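Local coordinates for protein possible thiamine biosynthesis enzyme (Candida albicans, PDB 2X7Q) that is of uncharacterised function but has the periplasmic binding protein fold of the SsuA/TauA family and may bind a small ligand, perhaps linked to thiamine biosynthesis, at residues M133-L141 with I193-S201. The protein carries 1 engineered substitution. Residues are numbered along the deposited sequence; the frame is centred on the assembly and turned at random. Where two conformers were deposited one is given.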
HETATM    1  N   MSE A 133       6.317  -3.017   9.213  1.00 11.41           N
HETATM    2  CA  MSE A 133       5.746  -2.184  10.266  1.00 13.25           C
HETATM    3  C   MSE A 133       6.007  -2.734  11.664  1.00 12.87           C
HETATM    4  O   MSE A 133       5.934  -1.995  12.642  1.00 12.35           O
HETATM    5  CB  MSE A 133       4.242  -1.995  10.049  1.00 11.22           C
HETATM    6  CG  MSE A 133       3.890  -1.105   8.870  1.00 12.70           C
HETATM    7 SE   MSE A 133       4.687   0.667   9.027  1.00 20.31          SE
HETATM    8  CE  MSE A 133       3.921   1.192  10.727  1.00 12.05           C
ATOM      9  N   SER A 134       6.302  -4.026  11.760  1.00 12.40           N
ATOM     10  CA  SER A 134       6.597  -4.629  13.055  1.00 12.14           C
ATOM     11  C   SER A 134       7.898  -4.056  13.604  1.00 12.21           C
ATOM     12  O   SER A 134       8.050  -3.883  14.812  1.00 11.59           O
ATOM     13  CB  SER A 134       6.684  -6.153  12.949  1.00 12.81           C
ATOM     14  OG  SER A 134       7.881  -6.563  12.319  1.00 12.20           O
ATOM     15  N   PHE A 135       8.834  -3.760  12.707  1.00 12.32           N
ATOM     16  CA  PHE A 135      10.097  -3.139  13.087  1.00 13.27           C
ATOM     17  C   PHE A 135       9.877  -1.693  13.523  1.00 12.41           C
ATOM     18  O   PHE A 135      10.408  -1.257  14.543  1.00 11.70           O
ATOM     19  CB  PHE A 135      11.091  -3.188  11.923  1.00 12.10           C
ATOM     20  CG  PHE A 135      11.629  -4.564  11.637  1.00 13.05           C
ATOM     21  CD1 PHE A 135      10.883  -5.481  10.912  1.00 13.21           C
ATOM     22  CD2 PHE A 135      12.884  -4.937  12.089  1.00 15.13           C
ATOM     23  CE1 PHE A 135      11.378  -6.745  10.648  1.00 13.20           C
ATOM     24  CE2 PHE A 135      13.386  -6.199  11.828  1.00 14.03           C
ATOM     25  CZ  PHE A 135      12.631  -7.104  11.105  1.00 13.84           C
ATOM     26  N   VAL A 136       9.094  -0.955  12.743  1.00 11.92           N
ATOM     27  CA  VAL A 136       8.780   0.433  13.061  1.00 12.54           C
ATOM     28  C   VAL A 136       8.102   0.532  14.425  1.00 13.21           C
ATOM     29  O   VAL A 136       8.440   1.394  15.235  1.00 13.86           O
ATOM     30  CB  VAL A 136       7.881   1.065  11.979  1.00 12.94           C
ATOM     31  CG1 VAL A 136       7.456   2.468  12.381  1.00 12.67           C
ATOM     32  CG2 VAL A 136       8.596   1.081  10.637  1.00 12.77           C
ATOM     33  N   LEU A 137       7.152  -0.365  14.675  1.00 13.39           N
ATOM     34  CA  LEU A 137       6.450  -0.416  15.953  1.00 12.22           C
ATOM     35  C   LEU A 137       7.407  -0.719  17.100  1.00 14.26           C
ATOM     36  O   LEU A 137       7.363  -0.069  18.141  1.00 14.05           O
ATOM     37  CB  LEU A 137       5.344  -1.470  15.906  1.00 12.89           C
ATOM     38  CG  LEU A 137       4.579  -1.679  17.212  1.00 13.31           C
ATOM     39  CD1 LEU A 137       3.891  -0.390  17.637  1.00 13.72           C
ATOM     40  CD2 LEU A 137       3.574  -2.810  17.078  1.00 12.60           C
ATOM     41  N   ALA A 138       8.270  -1.708  16.899  1.00 14.36           N
ATOM     42  CA  ALA A 138       9.255  -2.084  17.903  1.00 14.38           C
ATOM     43  C   ALA A 138      10.139  -0.902  18.306  1.00 14.92           C
ATOM     44  O   ALA A 138      10.433  -0.721  19.484  1.00 15.33           O
ATOM     45  CB  ALA A 138      10.107  -3.250  17.399  1.00 14.95           C
ATOM     46  N   HIS A 139      10.569  -0.105  17.331  1.00 15.45           N
ATOM     47  CA  HIS A 139      11.431   1.045  17.609  1.00 15.93           C
ATOM     48  C   HIS A 139      10.710   2.118  18.426  1.00 15.98           C
ATOM     49  O   HIS A 139      11.301   2.726  19.315  1.00 17.34           O
ATOM     50  CB  HIS A 139      11.991   1.635  16.309  1.00 16.09           C
ATOM     51  CG  HIS A 139      12.934   2.775  16.510  1.00 17.26           C
ATOM     52  ND1 HIS A 139      14.272   2.598  16.831  1.00 20.81           N
ATOM     53  CD2 HIS A 139      12.756   4.114  16.425  1.00 18.56           C
ATOM     54  CE1 HIS A 139      14.857   3.768  16.938  1.00 20.55           C
ATOM     55  NE2 HIS A 139      13.958   4.714  16.695  1.00 20.13           N
ATOM     56  N   GLN A 140       9.432   2.338  18.130  1.00 15.89           N
ATOM     57  CA  GLN A 140       8.635   3.324  18.848  0.53 15.74           C
ATOM     58  C   GLN A 140       8.321   2.856  20.266  1.00 16.07           C
ATOM     59  O   GLN A 140       8.144   3.665  21.173  1.00 16.54           O
ATOM     60  CB  GLN A 140       7.336   3.605  18.094  0.53 15.84           C
ATOM     61  CG  GLN A 140       6.426   4.604  18.775  0.53 16.65           C
ATOM     62  CD  GLN A 140       5.068   4.685  18.117  0.53 17.69           C
ATOM     63  OE1 GLN A 140       4.947   5.125  16.975  0.53 18.98           O
ATOM     64  NE2 GLN A 140       4.035   4.262  18.837  0.53 17.96           N
ATOM     65  N   LEU A 141       8.253   1.540  20.447  1.00 14.74           N
ATOM     66  CA  LEU A 141       7.956   0.951  21.749  1.00 16.27           C
ATOM     67  C   LEU A 141       9.168   0.988  22.670  1.00 16.92           C
ATOM     68  O   LEU A 141       9.030   0.921  23.890  1.00 18.00           O
ATOM     69  CB  LEU A 141       7.466  -0.489  21.581  1.00 16.64           C
ATOM     70  CG  LEU A 141       5.951  -0.699  21.591  1.00 15.62           C
ATOM     71  CD1 LEU A 141       5.232   0.516  21.037  1.00 16.94           C
ATOM     72  CD2 LEU A 141       5.582  -1.948  20.806  1.00 16.22           C
ATOM     73  N   ILE A 193      -4.748  -4.407  20.436  1.00 10.31           N
ATOM     74  CA  ILE A 193      -3.900  -4.070  21.571  1.00 10.95           C
ATOM     75  C   ILE A 193      -3.096  -2.800  21.312  1.00 11.04           C
ATOM     76  O   ILE A 193      -2.502  -2.238  22.232  1.00 12.01           O
ATOM     77  CB  ILE A 193      -2.932  -5.220  21.918  1.00 11.14           C
ATOM     78  CG1 ILE A 193      -1.996  -5.512  20.743  1.00 10.34           C
ATOM     79  CG2 ILE A 193      -3.707  -6.465  22.312  1.00 11.25           C
ATOM     80  CD1 ILE A 193      -0.994  -6.615  21.026  1.00 11.05           C
ATOM     81  N   ASP A 194      -3.088  -2.347  20.061  1.00 10.92           N
ATOM     82  CA  ASP A 194      -2.335  -1.154  19.690  1.00 10.76           C
ATOM     83  C   ASP A 194      -2.606  -0.728  18.245  1.00 11.26           C
ATOM     84  O   ASP A 194      -3.117  -1.508  17.441  1.00 10.52           O
ATOM     85  CB  ASP A 194      -0.838  -1.401  19.891  1.00 12.18           C
ATOM     86  CG  ASP A 194      -0.048  -0.120  20.053  1.00 14.05           C
ATOM     87  OD1 ASP A 194      -0.661   0.969  20.066  1.00 14.20           O
ATOM     88  OD2 ASP A 194       1.191  -0.203  20.171  1.00 14.92           O
ATOM     89  N   GLN A 195      -2.262   0.518  17.931  1.00 11.00           N
ATOM     90  CA  GLN A 195      -2.361   1.040  16.571  1.00 12.22           C
ATOM     91  C   GLN A 195      -1.092   1.812  16.239  1.00 12.39           C
ATOM     92  O   GLN A 195      -0.282   2.081  17.123  1.00 12.57           O
ATOM     93  CB  GLN A 195      -3.580   1.954  16.425  1.00 11.47           C
ATOM     94  CG  GLN A 195      -4.920   1.251  16.559  1.00 11.73           C
ATOM     95  CD  GLN A 195      -6.093   2.195  16.359  1.00 11.86           C
ATOM     96  OE1 GLN A 195      -5.919   3.410  16.265  1.00 10.86           O
ATOM     97  NE2 GLN A 195      -7.297   1.638  16.293  1.00 11.70           N
ATOM     98  N   ILE A 196      -0.912   2.162  14.968  1.00 11.27           N
ATOM     99  CA  ILE A 196       0.262   2.924  14.553  1.00 11.99           C
ATOM    100  C   ILE A 196       0.147   3.431  13.120  1.00 11.40           C
ATOM    101  O   ILE A 196      -0.088   2.656  12.193  1.00 12.09           O
ATOM    102  CB  ILE A 196       1.561   2.104  14.709  1.00 12.08           C
ATOM    103  CG1 ILE A 196       2.766   2.914  14.225  1.00 13.29           C
ATOM    104  CG2 ILE A 196       1.461   0.791  13.957  1.00 12.05           C
ATOM    105  CD1 ILE A 196       4.082   2.178  14.344  1.00 13.76           C
ATOM    106  N   TYR A 197       0.311   4.737  12.946  1.00 12.17           N
ATOM    107  CA  TYR A 197       0.249   5.350  11.626  1.00 11.89           C
ATOM    108  C   TYR A 197       1.590   5.242  10.916  1.00 12.28           C
ATOM    109  O   TYR A 197       2.638   5.142  11.557  1.00 11.70           O
ATOM    110  CB  TYR A 197      -0.143   6.827  11.736  1.00 13.07           C
ATOM    111  CG  TYR A 197      -1.570   7.071  12.176  1.00 13.30           C
ATOM    112  CD1 TYR A 197      -2.610   7.081  11.255  1.00 13.08           C
ATOM    113  CD2 TYR A 197      -1.872   7.309  13.508  1.00 13.19           C
ATOM    114  CE1 TYR A 197      -3.915   7.308  11.655  1.00 13.44           C
ATOM    115  CE2 TYR A 197      -3.170   7.538  13.918  1.00 14.14           C
ATOM    116  CZ  TYR A 197      -4.189   7.537  12.988  1.00 14.62           C
ATOM    117  OH  TYR A 197      -5.486   7.764  13.390  1.00 15.13           O
ATOM    118  N   THR A 198       1.554   5.264   9.588  1.00 12.25           N
ATOM    119  CA  THR A 198       2.775   5.344   8.801  1.00 12.28           C
ATOM    120  C   THR A 198       3.227   6.798   8.752  1.00 13.13           C
ATOM    121  O   THR A 198       2.425   7.689   8.466  1.00 12.49           O
ATOM    122  CB  THR A 198       2.562   4.827   7.366  1.00 12.16           C
ATOM    123  OG1 THR A 198       1.585   5.639   6.701  1.00 11.07           O
ATOM    124  CG2 THR A 198       2.087   3.382   7.382  1.00 12.58           C
ATOM    125  N   PRO A 199       4.512   7.048   9.046  1.00 11.74           N
ATOM    126  CA  PRO A 199       5.038   8.416   9.020  1.00 13.76           C
ATOM    127  C   PRO A 199       4.966   9.018   7.621  1.00 14.10           C
ATOM    128  O   PRO A 199       5.122  10.229   7.462  1.00 16.28           O
ATOM    129  CB  PRO A 199       6.504   8.237   9.429  1.00 14.22           C
ATOM    130  CG  PRO A 199       6.555   6.923  10.136  1.00 15.06           C
ATOM    131  CD  PRO A 199       5.522   6.068   9.480  1.00 13.85           C
ATOM    132  N   TRP A 200       4.722   8.175   6.622  1.00 12.85           N
ATOM    133  CA  TRP A 200       4.746   8.602   5.227  1.00 12.75           C
ATOM    134  C   TRP A 200       3.386   8.441   4.555  1.00 11.74           C
ATOM    135  O   TRP A 200       2.494   7.781   5.090  1.00 11.66           O
ATOM    136  CB  TRP A 200       5.785   7.785   4.459  1.00 12.25           C
ATOM    137  CG  TRP A 200       5.628   6.309   4.666  1.00 11.36           C
ATOM    138  CD1 TRP A 200       4.751   5.482   4.030  1.00 11.84           C
ATOM    139  CD2 TRP A 200       6.368   5.485   5.582  1.00 13.15           C
ATOM    140  NE1 TRP A 200       4.899   4.194   4.490  1.00 11.50           N
ATOM    141  CE2 TRP A 200       5.881   4.170   5.438  1.00 11.93           C
ATOM    142  CE3 TRP A 200       7.389   5.734   6.499  1.00 13.33           C
ATOM    143  CZ2 TRP A 200       6.390   3.106   6.186  1.00 13.55           C
ATOM    144  CZ3 TRP A 200       7.889   4.677   7.238  1.00 13.28           C
ATOM    145  CH2 TRP A 200       7.389   3.380   7.077  1.00 12.73           C
ATOM    146  N   SER A 201       3.234   9.049   3.380  1.00 12.54           N
ATOM    147  CA  SER A 201       2.053   8.828   2.552  1.00 10.40           C
ATOM    148  C   SER A 201       1.976   7.343   2.216  1.00  9.72           C
ATOM    149  O   SER A 201       2.995   6.714   1.943  1.00 10.57           O
ATOM    150  CB  SER A 201       2.120   9.669   1.277  1.00 11.33           C
ATOM    151  OG  SER A 201       2.093  11.053   1.579  1.00 11.70           O
TER
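I196 reaches from strand 193-197 to the helix with the end of its side chain, a simple case of an aliphatic side chain of an edge strand packing across a helix. With CG1 anti to the backbone N (chi1 178°) and the chain straight beyond it, CD1 is carried out among M133, V136, L137 and Q140. It lies 3.8 Å from CE of M133 and 3.9 Å from CG1 of V136, and it meets the helix backbone itself at CA of L137, also 3.9 Å away. OE1 of the exposed Q140 lies 4.0 Å from I196 CD1, a van der Waals contact. Two residues earlier in the strand, OD2 of D194 similarly lies 3.7 Å from CD1 of L137, while its OD1 accepts a bent bond from N of Q195.

M133, a selenomethionine, bends at chi2 (-57°), which sets SE 4.1 Å from CZ2 of W200, an oblique Met-aromatic contact; the bend at chi3 turns CE toward I196. V136 CG2 approaches the same ring at its edge. T198 CB and P199 CD lie over one indole face, T198 OG1 donates to W200 O at 2.8 Å, and W200 NE1 hydrogen-bonds to OE1 of E75.

No hydrogen bond joins the segments. Helix 133-141, part of 129-141, runs at 105° to strand 193-197, part of outermost strand 190-197: the alpha/beta layering of one periplasmic-binding-protein lobe. Residues 198-201 lead toward strand 203-208 of the other sheet. M175 of strand 173-177 touches M133, L137 and I196, with strand 100-106 alongside and helix 275-289 against W200.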